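Local structure of 3-hydroxyadipyl-CoA dehydrogenase (Escherichia coli, 3MOG) at residues Leu52-Arg55 with Val56-Lys60; Thr62-Thr65 with Cys66-Leu70; Asp240-Phe243 with Ala244-Ser248; Val249-Ala252 with Phe253-Arg257; Ile369-Leu372 with Gln373-Lys377. The protein oxidises (3S)-3-hydroxyadipyl-CoA to 3-oxoadipyl-CoA with NAD(+) in the phenylacetate degradation pathway, working as a homotrimer. All blocks are in the same frame, centred on the assembly; numbering follows the deposited sequence.

The five contacts, met in order along the chain, illustrate how residues three to five apart brace a helix or bring it to an end. Contacts 1 and 2 lie in the NAD-binding domain, on the successive helices 38-57 and 63-71; their centres are 10 Å apart and their side chains touch. Contacts 3 and 4 share helix 239-252 of the first C-terminal domain, with centres 12 Å apart: contact 3 takes up the first two turns or so, contact 4 ends the helix and meets the other two subunits. Contact 5 closes helix 362-373 in the reduced Rossmann-fold domain, its centre 40 Å or more from all the others. Local helix chemistry is thus sampled in three separate domains.

Contact 1 (Leu52-Arg55 with Val56-Lys60); sequences LNSR and VTRGK
Arg55 and Lys60 close the last turn of helix 38-57: Lys60 N donates to Arg55 O over 2.7 Å, and Gly59 N returns to Val56 O at 3.0 Å. With Gly59 at positive phi (67°), this pair of backbone bonds makes a Schellman motif, a textbook way of ending a helix. Among the side-chain polar contacts, Thr57 OG1 folds back on Asn53 O at 3.1 Å, its hydroxyl placed beside the backbone N (chi1 -63°). Thr57 N bonds the same oxygen, so that Asn53 O is gripped twice, from the two faces of its plane. Arg58, bent at chi3, brings NH1 to Ser54 OG at 3.2 Å, a weak bond with the hydroxyl near the guanidinium edge; the stronger partner of Ser54 OG is Arg51 O. Packing adds lighter touches. Arg55 CA lies over one face of the Arg58 guanidinium, and Val56 CG2 rests 3.3 Å from Leu52 O. The two arginines keep their charges apart, with Arg55 NE 5.9 Å from Arg58 NH2. On the inner side, Leu52 packs on Thr69 and Leu70 and Val56 on Cys66, all of helix 63-71, while Arg55 leans on Leu61 in the loop joining the two helices.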
loop_
_atom_site.group_PDB
_atom_site.type_symbol
_atom_site.label_atom_id
_atom_site.label_comp_id
_atom_site.label_asym_id
_atom_site.label_seq_id
_atom_site.Cartn_x
_atom_site.Cartn_y
_atom_site.Cartn_z
ATOM N N LEU C 52 5.207 -25.375 40.965
ATOM C CA LEU C 52 5.323 -24.782 42.300
ATOM C C LEU C 52 6.062 -25.671 43.303
ATOM O O LEU C 52 6.798 -25.163 44.159
ATOM C CB LEU C 52 3.949 -24.419 42.859
ATOM C CG LEU C 52 3.160 -23.295 42.192
ATOM C CD1 LEU C 52 1.859 -23.187 42.915
ATOM C CD2 LEU C 52 3.891 -21.954 42.213
ATOM N N ASN C 53 5.862 -26.985 43.196
ATOM C CA ASN C 53 6.529 -27.942 44.074
ATOM C C ASN C 53 8.026 -28.011 43.851
ATOM O O ASN C 53 8.794 -28.188 44.809
ATOM C CB ASN C 53 5.894 -29.331 43.984
ATOM C CG ASN C 53 4.750 -29.509 44.970
ATOM O OD1 ASN C 53 3.589 -29.623 44.580
ATOM N ND2 ASN C 53 5.075 -29.515 46.264
ATOM N N SER C 54 8.441 -27.843 42.594
ATOM C CA SER C 54 9.864 -27.799 42.274
ATOM C C SER C 54 10.517 -26.499 42.767
ATOM O O SER C 54 11.709 -26.491 43.077
ATOM C CB SER C 54 10.115 -28.023 40.780
ATOM O OG SER C 54 10.021 -26.810 40.059
ATOM N N ARG C 55 9.740 -25.416 42.855
ATOM C CA ARG C 55 10.232 -24.157 43.444
ATOM C C ARG C 55 10.466 -24.255 44.961
ATOM O O ARG C 55 11.380 -23.620 45.492
ATOM C CB ARG C 55 9.312 -22.972 43.113
ATOM C CG ARG C 55 9.201 -22.680 41.622
ATOM C CD ARG C 55 9.022 -21.207 41.315
ATOM N NE ARG C 55 7.728 -20.664 41.723
ATOM C CZ ARG C 55 7.574 -19.674 42.603
ATOM N NH1 ARG C 55 8.630 -19.124 43.181
ATOM N NH2 ARG C 55 6.356 -19.232 42.908
ATOM N N VAL C 56 9.642 -25.054 45.642
ATOM C CA VAL C 56 9.828 -25.353 47.069
ATOM C C VAL C 56 11.073 -26.209 47.319
ATOM O O VAL C 56 11.823 -25.962 48.274
ATOM C CB VAL C 56 8.570 -26.020 47.686
ATOM C CG1 VAL C 56 8.742 -26.259 49.184
ATOM C CG2 VAL C 56 7.368 -25.153 47.450
ATOM N N THR C 57 11.279 -27.204 46.454
ATOM C CA THR C 57 12.486 -28.041 46.433
ATOM C C THR C 57 13.763 -27.184 46.396
ATOM O O THR C 57 14.661 -27.358 47.223
ATOM C CB THR C 57 12.439 -29.021 45.229
ATOM O OG1 THR C 57 11.331 -29.914 45.390
ATOM C CG2 THR C 57 13.729 -29.833 45.094
ATOM N N ARG C 58 13.805 -26.233 45.466
ATOM C CA ARG C 58 14.945 -25.330 45.309
ATOM C C ARG C 58 14.967 -24.155 46.318
ATOM O O ARG C 58 15.864 -23.303 46.265
ATOM C CB ARG C 58 15.000 -24.797 43.871
ATOM C CG ARG C 58 15.003 -25.882 42.782
ATOM C CD ARG C 58 15.378 -25.337 41.392
ATOM N NE ARG C 58 14.645 -24.121 41.016
ATOM C CZ ARG C 58 13.448 -24.097 40.427
ATOM N NH1 ARG C 58 12.807 -25.226 40.135
ATOM N NH2 ARG C 58 12.883 -22.929 40.136
ATOM N N GLY C 59 13.992 -24.119 47.227
ATOM C CA GLY C 59 13.872 -23.045 48.219
ATOM C C GLY C 59 13.539 -21.672 47.648
ATOM O O GLY C 59 13.947 -20.653 48.205
ATOM N N LYS C 60 12.800 -21.639 46.538
ATOM C CA LYS C 60 12.440 -20.378 45.890
ATOM C C LYS C 60 11.033 -19.962 46.291
ATOM O O LYS C 60 10.552 -18.893 45.892
ATOM C CB LYS C 60 12.530 -20.498 44.362
ATOM C CG LYS C 60 13.801 -21.148 43.834
ATOM C CD LYS C 60 14.956 -20.173 43.765
ATOM C CE LYS C 60 16.269 -20.920 43.576
ATOM N NZ LYS C 60 17.332 -20.048 43.005
#

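Contact 2 (Thr62-Thr65 with Cys66-Leu70); sequences TAET and CERTL
Glu64 and Arg68, one helical turn apart, are joined by a salt bridge in which Arg68 NH2 meets Glu64 OE2 at 2.9 Å. The two side chains run side by side and point the same way. OE2 sits at the guanidinium edge, whereas NH2 approaches it from 41° above the carboxylate plane; a weak second bond from Arg68 NE reaches the same oxygen. Glu64 stands out from the helix, its chi1 at 174° and its chain extended beyond CG, and Arg68, bent at chi2 and chi3, folds back toward the N-terminal end to reach it.

Next comes Thr69, whose OG1 donates to Thr65 O over a short 2.6 Å. Thr69 N bonds that oxygen as well, at 2.9 Å and from the other face of its plane. With an alanine here the hydroxyl is gone, and Thr65 O would probably be left with the backbone N-H alone as its grip from this residue, with a small gap opened beside Ala25 and Ser26 of helix 15-26, which Thr69 touches.

Packing is lighter: Cys66 CB lies 3.4 Å from Ala63 O, and Thr65 CG2 is 4.1 Å from Thr69 OG1. At the start of the helix, Thr62 OG1 accepts from Thr65 N at 3.2 Å along a nearly straight bond (162°). This is the classic N-cap bond of a threonine, and it opens helix 63-71 within the NAD-binding domain.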
loop_
_atom_site.group_PDB
_atom_site.type_symbol
_atom_site.label_atom_id
_atom_site.label_comp_id
_atom_site.label_asym_id
_atom_site.label_seq_id
_atom_site.Cartn_x
_atom_site.Cartn_y
_atom_site.Cartn_z
ATOM N N THR C 62 8.156 -20.916 49.831
ATOM C CA THR C 62 7.842 -21.679 51.046
ATOM C C THR C 62 6.767 -22.738 50.786
ATOM O O THR C 62 5.910 -22.572 49.900
ATOM C CB THR C 62 7.338 -20.794 52.228
ATOM O OG1 THR C 62 6.090 -20.177 51.880
ATOM C CG2 THR C 62 8.362 -19.737 52.613
ATOM N N ALA C 63 6.827 -23.810 51.579
ATOM C CA ALA C 63 5.839 -24.876 51.550
ATOM C C ALA C 63 4.445 -24.360 51.862
ATOM O O ALA C 63 3.475 -24.819 51.254
ATOM C CB ALA C 63 6.220 -25.992 52.524
ATOM N N GLU C 64 4.344 -23.404 52.795
ATOM C CA GLU C 64 3.043 -22.816 53.144
ATOM C C GLU C 64 2.368 -22.145 51.945
ATOM O O GLU C 64 1.213 -22.432 51.624
ATOM C CB GLU C 64 3.164 -21.789 54.262
ATOM C CG GLU C 64 1.836 -21.071 54.528
ATOM C CD GLU C 64 1.949 -19.943 55.527
ATOM O OE1 GLU C 64 2.679 -20.115 56.523
ATOM O OE2 GLU C 64 1.280 -18.902 55.339
ATOM N N THR C 65 3.101 -21.248 51.300
ATOM C CA THR C 65 2.553 -20.446 50.216
ATOM C C THR C 65 2.258 -21.348 49.032
ATOM O O THR C 65 1.243 -21.174 48.366
ATOM C CB THR C 65 3.482 -19.255 49.885
ATOM O OG1 THR C 65 3.557 -18.412 51.044
ATOM C CG2 THR C 65 2.963 -18.424 48.707
ATOM N N CYS C 66 3.110 -22.349 48.824
ATOM C CA CYS C 66 2.826 -23.390 47.856
ATOM C C CYS C 66 1.480 -24.058 48.102
ATOM O O CYS C 66 0.632 -24.104 47.198
ATOM C CB CYS C 66 3.914 -24.447 47.855
ATOM S SG CYS C 66 3.679 -25.663 46.542
ATOM N N GLU C 67 1.276 -24.557 49.321
ATOM C CA GLU C 67 0.060 -25.317 49.612
ATOM C C GLU C 67 -1.192 -24.445 49.613
ATOM O O GLU C 67 -2.249 -24.874 49.145
ATOM C CB GLU C 67 0.184 -26.126 50.914
ATOM C CG GLU C 67 -0.828 -27.288 51.013
ATOM C CD GLU C 67 -1.039 -28.027 49.676
ATOM O OE1 GLU C 67 -0.105 -28.728 49.212
ATOM O OE2 GLU C 67 -2.147 -27.903 49.093
ATOM N N ARG C 68 -1.061 -23.215 50.111
ATOM C CA ARG C 68 -2.180 -22.263 50.095
ATOM C C ARG C 68 -2.573 -21.822 48.672
ATOM O O ARG C 68 -3.757 -21.616 48.386
ATOM C CB ARG C 68 -1.878 -21.038 50.956
ATOM C CG ARG C 68 -1.860 -21.293 52.447
ATOM C CD ARG C 68 -2.611 -20.169 53.107
ATOM N NE ARG C 68 -1.821 -19.517 54.135
ATOM C CZ ARG C 68 -2.230 -18.459 54.828
ATOM N NH1 ARG C 68 -3.429 -17.924 54.601
ATOM N NH2 ARG C 68 -1.431 -17.937 55.745
ATOM N N THR C 69 -1.573 -21.677 47.802
ATOM C CA THR C 69 -1.796 -21.415 46.376
ATOM C C THR C 69 -2.614 -22.521 45.711
ATOM O O THR C 69 -3.638 -22.236 45.086
ATOM C CB THR C 69 -0.471 -21.221 45.615
ATOM O OG1 THR C 69 0.264 -20.152 46.223
ATOM C CG2 THR C 69 -0.718 -20.892 44.123
ATOM N N LEU C 70 -2.181 -23.769 45.881
ATOM C CA LEU C 70 -2.837 -24.928 45.241
ATOM C C LEU C 70 -4.286 -25.119 45.664
ATOM O O LEU C 70 -5.134 -25.483 44.845
ATOM C CB LEU C 70 -2.051 -26.211 45.493
ATOM C CG LEU C 70 -0.620 -26.105 44.969
ATOM C CD1 LEU C 70 0.211 -27.309 45.372
ATOM C CD2 LEU C 70 -0.609 -25.891 43.458
#

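Contact 3 (Asp240-Phe243 with Ala244-Ser248); sequences DVNF and AVTCS
A cysteine sulfur-aromatic contact joins Phe243 to Cys247, one turn further along helix 239-252 in the first of the two C-terminal domains. Cys247 SG stands over one face of the ring, 3.7 Å from the centroid of the Phe243 ring and 21° off the ring normal. It is displaced toward the rim, where CZ of Phe243 is its nearest ring atom at 3.5 Å. Two torsions bring the groups together: chi1 of -177° swings the ring away from its backbone N, while the sulfur lies beside its own (chi1 -78°). Beneath them, Cys247 N donates to Phe243 O at 3.0 Å, so the same two residues are tied through both backbone and side chain. Pro261 touches both side chains, and Phe243 also meets Gln265, Gln266 and Val269 of helix 263-270.

On another flank, Asn242 and Thr246 share a bond through the main chain, Thr246 N to Asn242 O at 3.1 Å and close to straight. Their side chains are linked less directly: Thr246 OG1 donates to a water 2.9 Å away, which in turn faces Asn242 OD1, although that second leg is modelled so short that its length is doubtful. Gln265 NE2 also bonds Asn242 OD1, and Arg196 NH1 bonds Thr246 OG1. The chemistry thus divides in two: a polarisable sulfur against a pi face, and buried amide and hydroxyl oxygens whose hydrogen-bonding needs are met by neighbouring helices.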
loop_
_atom_site.group_PDB
_atom_site.type_symbol
_atom_site.label_atom_id
_atom_site.label_comp_id
_atom_site.label_asym_id
_atom_site.label_seq_id
_atom_site.Cartn_x
_atom_site.Cartn_y
_atom_site.Cartn_z
ATOM N N ASP C 240 6.418 -19.386 12.297
ATOM C CA ASP C 240 4.970 -19.279 12.113
ATOM C C ASP C 240 4.325 -18.227 13.016
ATOM O O ASP C 240 3.485 -17.463 12.555
ATOM C CB ASP C 240 4.278 -20.648 12.271
ATOM C CG ASP C 240 4.530 -21.304 13.643
ATOM O OD1 ASP C 240 5.533 -20.990 14.326
ATOM O OD2 ASP C 240 3.708 -22.152 14.037
ATOM N N VAL C 241 4.742 -18.178 14.282
ATOM C CA VAL C 241 4.149 -17.272 15.272
ATOM C C VAL C 241 4.566 -15.818 15.006
ATOM O O VAL C 241 3.715 -14.921 14.961
ATOM C CB VAL C 241 4.507 -17.700 16.731
ATOM C CG1 VAL C 241 3.864 -16.763 17.770
ATOM C CG2 VAL C 241 4.076 -19.156 16.998
ATOM N N ASN C 242 5.865 -15.606 14.788
ATOM C CA ASN C 242 6.418 -14.263 14.618
ATOM C C ASN C 242 5.938 -13.630 13.316
ATOM O O ASN C 242 5.629 -12.440 13.291
ATOM C CB ASN C 242 7.947 -14.299 14.782
ATOM C CG ASN C 242 8.636 -12.979 14.454
ATOM O OD1 ASN C 242 8.983 -12.721 13.294
ATOM N ND2 ASN C 242 8.911 -12.169 15.489
ATOM N N PHE C 243 5.823 -14.450 12.267
ATOM C CA PHE C 243 5.338 -14.020 10.952
ATOM C C PHE C 243 3.859 -13.680 11.006
ATOM O O PHE C 243 3.408 -12.767 10.304
ATOM C CB PHE C 243 5.587 -15.117 9.904
ATOM C CG PHE C 243 5.181 -14.749 8.485
ATOM C CD1 PHE C 243 5.952 -13.873 7.729
ATOM C CD2 PHE C 243 4.070 -15.342 7.892
ATOM C CE1 PHE C 243 5.615 -13.554 6.409
ATOM C CE2 PHE C 243 3.706 -15.034 6.565
ATOM C CZ PHE C 243 4.478 -14.137 5.824
ATOM N N ALA C 244 3.110 -14.415 11.829
ATOM C CA ALA C 244 1.666 -14.177 11.985
ATOM C C ALA C 244 1.408 -12.845 12.677
ATOM O O ALA C 244 0.461 -12.145 12.328
ATOM C CB ALA C 244 0.985 -15.325 12.760
ATOM N N VAL C 245 2.251 -12.503 13.652
ATOM C CA VAL C 245 2.186 -11.191 14.309
ATOM C C VAL C 245 2.507 -10.052 13.316
ATOM O O VAL C 245 1.734 -9.101 13.189
ATOM C CB VAL C 245 3.058 -11.141 15.600
ATOM C CG1 VAL C 245 3.088 -9.738 16.173
ATOM C CG2 VAL C 245 2.524 -12.143 16.664
ATOM N N THR C 246 3.614 -10.184 12.587
ATOM C CA THR C 246 4.003 -9.223 11.547
ATOM C C THR C 246 2.883 -8.956 10.544
ATOM O O THR C 246 2.539 -7.793 10.282
ATOM C CB THR C 246 5.288 -9.693 10.798
ATOM O OG1 THR C 246 6.409 -9.573 11.665
ATOM C CG2 THR C 246 5.582 -8.858 9.535
ATOM N N CYS C 247 2.306 -10.030 10.005
ATOM C CA CYS C 247 1.248 -9.933 8.999
ATOM C C CYS C 247 -0.014 -9.309 9.568
ATOM O O CYS C 247 -0.721 -8.586 8.866
ATOM C CB CYS C 247 0.927 -11.314 8.422
ATOM S SG CYS C 247 2.137 -11.882 7.197
ATOM N N SER C 248 -0.270 -9.569 10.849
ATOM C CA SER C 248 -1.463 -9.083 11.512
ATOM C C SER C 248 -1.373 -7.566 11.722
ATOM O O SER C 248 -2.324 -6.851 11.423
ATOM C CB SER C 248 -1.694 -9.847 12.830
ATOM O OG SER C 248 -2.513 -9.125 13.743
HETATM O O HOH W 1 8.904 -11.050 11.566
#

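Contact 4 (Val249-Ala252 with Phe253-Arg257); sequences VFNA and FWQER
Phe250 and Gln255 form the tight part of this contact. Gln255 CA sits over one face of the ring, 3.8 Å from the centroid of the Phe250 ring, as a CH-pi contact, and Gln255 CB comes to 3.5 Å from Phe250 CZ. Glu256 O approaches the ring edge, 3.3 Å from Phe250 CD1. A chi1 of 179° lays the ring against the departing chain at Gln255 and Glu256. Beside it, Val249 CG1 lies at the edge of the Phe253 ring, in its plane. An alanine in place of Phe250 would probably leave Gln255 CA without its aromatic face and open a gap between the ring's place and Gln255.

Backbone bonds set this fold-back: Gln255 N to Phe250 O at 2.9 Å and Trp254 N to Asn251 O at 3.1 Å, with Trp254 at positive phi, make a Schellman motif closing helix 239-252.

The looser flank carries the exposed Asn251, whose OD1 takes one bond from Gln255 NE2 at 3.2 Å, on a lone pair in the carbonyl plane and nearly straight (161°). Toward the rest of the trimer, by contrast, Gln255 packs on Gln255 of both other subunits, and Arg257 NH1 bonds Trp254 O of the third subunit.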
loop_
_atom_site.group_PDB
_atom_site.type_symbol
_atom_site.label_atom_id
_atom_site.label_comp_id
_atom_site.label_asym_id
_atom_site.label_seq_id
_atom_site.Cartn_x
_atom_site.Cartn_y
_atom_site.Cartn_z
ATOM N N VAL C 249 -0.231 -7.093 12.231
ATOM C CA VAL C 249 0.004 -5.657 12.432
ATOM C C VAL C 249 -0.008 -4.940 11.070
ATOM O O VAL C 249 -0.686 -3.925 10.891
ATOM C CB VAL C 249 1.324 -5.399 13.209
ATOM C CG1 VAL C 249 1.596 -3.930 13.331
ATOM C CG2 VAL C 249 1.247 -6.016 14.608
ATOM N N PHE C 250 0.699 -5.513 10.108
ATOM C CA PHE C 250 0.716 -5.008 8.736
ATOM C C PHE C 250 -0.693 -4.772 8.164
ATOM O O PHE C 250 -0.985 -3.689 7.635
ATOM C CB PHE C 250 1.484 -6.000 7.850
ATOM C CG PHE C 250 1.559 -5.617 6.389
ATOM C CD1 PHE C 250 2.247 -4.480 5.986
ATOM C CD2 PHE C 250 0.961 -6.415 5.419
ATOM C CE1 PHE C 250 2.346 -4.136 4.652
ATOM C CE2 PHE C 250 1.049 -6.080 4.068
ATOM C CZ PHE C 250 1.739 -4.954 3.680
ATOM N N ASN C 251 -1.553 -5.781 8.284
ATOM C CA ASN C 251 -2.901 -5.732 7.719
ATOM C C ASN C 251 -3.855 -4.839 8.501
ATOM O O ASN C 251 -4.725 -4.223 7.909
ATOM C CB ASN C 251 -3.492 -7.142 7.602
ATOM C CG ASN C 251 -2.825 -7.968 6.506
ATOM O OD1 ASN C 251 -2.576 -7.481 5.397
ATOM N ND2 ASN C 251 -2.538 -9.222 6.814
ATOM N N ALA C 252 -3.675 -4.766 9.824
ATOM C CA ALA C 252 -4.520 -3.928 10.666
ATOM C C ALA C 252 -4.218 -2.441 10.498
ATOM O O ALA C 252 -5.008 -1.589 10.925
ATOM C CB ALA C 252 -4.421 -4.354 12.146
ATOM N N PHE C 253 -3.071 -2.134 9.889
ATOM C CA PHE C 253 -2.684 -0.759 9.560
ATOM C C PHE C 253 -2.877 -0.501 8.068
ATOM O O PHE C 253 -2.305 0.458 7.492
ATOM C CB PHE C 253 -1.234 -0.477 9.947
ATOM C CG PHE C 253 -1.036 -0.053 11.393
ATOM C CD1 PHE C 253 -0.324 -0.856 12.266
ATOM C CD2 PHE C 253 -1.514 1.179 11.857
ATOM C CE1 PHE C 253 -0.103 -0.462 13.609
ATOM C CE2 PHE C 253 -1.309 1.576 13.179
ATOM C CZ PHE C 253 -0.592 0.749 14.061
ATOM N N TRP C 254 -3.694 -1.355 7.449
ATOM C CA TRP C 254 -4.019 -1.257 6.030
ATOM C C TRP C 254 -2.748 -1.188 5.191
ATOM O O TRP C 254 -2.545 -0.261 4.393
ATOM C CB TRP C 254 -4.943 -0.069 5.754
ATOM C CG TRP C 254 -6.261 -0.145 6.473
ATOM C CD1 TRP C 254 -7.317 -0.983 6.189
ATOM C CD2 TRP C 254 -6.676 0.658 7.588
ATOM N NE1 TRP C 254 -8.344 -0.758 7.071
ATOM C CE2 TRP C 254 -7.983 0.241 7.940
ATOM C CE3 TRP C 254 -6.064 1.677 8.335
ATOM C CZ2 TRP C 254 -8.693 0.809 9.004
ATOM C CZ3 TRP C 254 -6.767 2.245 9.393
ATOM C CH2 TRP C 254 -8.070 1.811 9.713
ATOM N N GLN C 255 -1.890 -2.174 5.375
ATOM C CA GLN C 255 -0.661 -2.362 4.607
ATOM C C GLN C 255 0.432 -1.290 4.614
ATOM O O GLN C 255 1.081 -1.082 3.632
ATOM C CB GLN C 255 -0.986 -2.742 3.167
ATOM C CG GLN C 255 -1.723 -4.013 3.011
ATOM C CD GLN C 255 -3.184 -3.871 3.271
ATOM O OE1 GLN C 255 -3.818 -2.953 2.792
ATOM N NE2 GLN C 255 -3.732 -4.793 4.019
ATOM N N GLU C 256 0.624 -0.649 5.742
ATOM C CA GLU C 256 1.746 0.257 6.021
ATOM C C GLU C 256 3.100 -0.411 5.787
ATOM O O GLU C 256 3.380 -1.456 6.369
ATOM C CB GLU C 256 1.703 0.711 7.489
ATOM C CG GLU C 256 0.756 1.848 7.805
ATOM C CD GLU C 256 1.168 3.190 7.205
ATOM O OE1 GLU C 256 2.389 3.431 7.031
ATOM O OE2 GLU C 256 0.254 4.009 6.927
ATOM N N ARG C 257 3.952 0.234 4.993
ATOM C CA ARG C 257 5.162 -0.405 4.480
ATOM C C ARG C 257 6.258 -0.504 5.524
ATOM O O ARG C 257 7.185 -1.290 5.354
ATOM C CB ARG C 257 5.712 0.306 3.236
ATOM C CG ARG C 257 4.706 0.888 2.240
ATOM C CD ARG C 257 3.895 -0.166 1.517
ATOM N NE ARG C 257 4.691 -1.126 0.749
ATOM C CZ ARG C 257 4.167 -2.199 0.155
ATOM N NH1 ARG C 257 2.865 -2.426 0.244
ATOM N NH2 ARG C 257 4.932 -3.042 -0.525
#

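Contact 5 (Ile369-Leu372 with Gln373-Lys377); sequences IYYL and QQQGK
Tyr371 and Gln375 meet where helix 362-373 of the reduced Rossmann-fold domain runs into a type I beta turn, Gln373 to Gly376. The amide of Gln375 lies beside the phenol end of Tyr371, with NE2 3.1 Å from OH and 3.5 Å from CZ, and the ring and amide planes are inclined by 40°. A similar approach links Tyr370 and Gln374, where Gln374 OE1 stands 3.6 Å from Tyr370 CE1 and close to the phenol oxygen too. First torsions near 180° in Tyr370 and Tyr371 (176° and 171°) let their rings reach the glutamines beyond the helix end. The third pair, Ile369 and Gln373, lies alongside in the same direction, with Ile369 CG2 against the amide at 3.8 Å from Gln373 NE2.

Outside this first shell, Gln373 is fixed at both ends of its amide: NE2 bonds Glu296 O and OE1 accepts from Val298 N. Tyr370 rests on Asp300, Ser303 and Pro304, and Tyr371 on Val307 and Lys309 of strand 307-309. Leu372 packs inward on Ile354 and Val379 of strands 351-356 and 378-381. The turn itself needs glycine, since a CB on Gly376 would press on the preceding carbonyl oxygen. The start of the turn is held back to the helix by Gln375 N, which bonds Leu372 O at 3.0 Å from well above the carbonyl plane.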
loop_
_atom_site.group_PDB
_atom_site.type_symbol
_atom_site.label_atom_id
_atom_site.label_comp_id
_atom_site.label_asym_id
_atom_site.label_seq_id
_atom_site.Cartn_x
_atom_site.Cartn_y
_atom_site.Cartn_z
ATOM N N ILE C 369 41.277 -1.640 10.691
ATOM C CA ILE C 369 40.973 -2.876 11.429
ATOM C C ILE C 369 41.916 -3.010 12.630
ATOM O O ILE C 369 41.469 -3.343 13.738
ATOM C CB ILE C 369 41.041 -4.150 10.521
ATOM C CG1 ILE C 369 39.957 -4.101 9.444
ATOM C CG2 ILE C 369 40.906 -5.444 11.350
ATOM C CD1 ILE C 369 40.054 -5.199 8.379
ATOM N N TYR C 370 43.204 -2.726 12.398
ATOM C CA TYR C 370 44.226 -2.768 13.447
ATOM C C TYR C 370 43.863 -1.824 14.592
ATOM O O TYR C 370 43.796 -2.246 15.744
ATOM C CB TYR C 370 45.634 -2.434 12.899
ATOM C CG TYR C 370 46.706 -2.363 13.987
ATOM C CD1 TYR C 370 47.331 -3.525 14.464
ATOM C CD2 TYR C 370 47.079 -1.139 14.553
ATOM C CE1 TYR C 370 48.298 -3.467 15.478
ATOM C CE2 TYR C 370 48.035 -1.068 15.567
ATOM C CZ TYR C 370 48.644 -2.232 16.022
ATOM O OH TYR C 370 49.594 -2.152 17.018
ATOM N N TYR C 371 43.629 -0.558 14.258
ATOM C CA TYR C 371 43.255 0.460 15.238
ATOM C C TYR C 371 42.119 0.017 16.153
ATOM O O TYR C 371 42.176 0.227 17.369
ATOM C CB TYR C 371 42.877 1.772 14.540
ATOM C CG TYR C 371 42.284 2.796 15.480
ATOM C CD1 TYR C 371 40.914 3.101 15.446
ATOM C CD2 TYR C 371 43.084 3.444 16.424
ATOM C CE1 TYR C 371 40.365 4.034 16.320
ATOM C CE2 TYR C 371 42.546 4.374 17.305
ATOM C CZ TYR C 371 41.190 4.670 17.244
ATOM O OH TYR C 371 40.663 5.593 18.114
ATOM N N LEU C 372 41.098 -0.599 15.556
ATOM C CA LEU C 372 39.915 -1.027 16.285
ATOM C C LEU C 372 40.207 -2.180 17.229
ATOM O O LEU C 372 39.753 -2.172 18.379
ATOM C CB LEU C 372 38.793 -1.406 15.312
ATOM C CG LEU C 372 38.143 -0.248 14.550
ATOM C CD1 LEU C 372 37.235 -0.765 13.446
ATOM C CD2 LEU C 372 37.387 0.653 15.507
ATOM N N GLN C 373 40.970 -3.158 16.733
ATOM C CA GLN C 373 41.348 -4.356 17.491
ATOM C C GLN C 373 42.157 -3.997 18.730
ATOM O O GLN C 373 41.995 -4.613 19.787
ATOM C CB GLN C 373 42.154 -5.314 16.614
ATOM C CG GLN C 373 41.329 -6.137 15.639
ATOM C CD GLN C 373 42.191 -6.898 14.646
ATOM O OE1 GLN C 373 43.343 -6.537 14.399
ATOM N NE2 GLN C 373 41.633 -7.951 14.064
ATOM N N GLN C 374 42.996 -2.973 18.597
ATOM C CA GLN C 374 43.826 -2.492 19.695
ATOM C C GLN C 374 43.014 -1.735 20.761
ATOM O O GLN C 374 43.569 -1.283 21.769
ATOM C CB GLN C 374 44.972 -1.628 19.146
ATOM C CG GLN C 374 46.313 -1.815 19.879
ATOM C CD GLN C 374 46.839 -3.251 19.832
ATOM O OE1 GLN C 374 46.820 -3.906 18.783
ATOM N NE2 GLN C 374 47.319 -3.742 20.976
ATOM N N GLN C 375 41.705 -1.610 20.533
ATOM C CA GLN C 375 40.796 -0.967 21.478
ATOM C C GLN C 375 39.840 -1.964 22.122
ATOM O O GLN C 375 38.898 -1.572 22.809
ATOM C CB GLN C 375 40.010 0.163 20.807
ATOM C CG GLN C 375 40.880 1.270 20.245
ATOM C CD GLN C 375 40.132 2.569 20.073
ATOM O OE1 GLN C 375 39.018 2.601 19.541
ATOM N NE2 GLN C 375 40.745 3.660 20.523
ATOM N N GLY C 376 40.087 -3.251 21.906
ATOM C CA GLY C 376 39.310 -4.304 22.561
ATOM C C GLY C 376 38.189 -4.883 21.714
ATOM O O GLY C 376 37.568 -5.885 22.081
ATOM N N LYS C 377 37.939 -4.266 20.570
ATOM C CA LYS C 377 36.774 -4.620 19.777
ATOM C C LYS C 377 37.003 -5.829 18.888
ATOM O O LYS C 377 38.116 -6.052 18.401
ATOM C CB LYS C 377 36.285 -3.406 18.986
ATOM C CG LYS C 377 35.499 -2.444 19.877
ATOM C CD LYS C 377 35.778 -0.992 19.563
ATOM C CE LYS C 377 35.290 -0.106 20.709
ATOM N NZ LYS C 377 35.746 1.308 20.574
#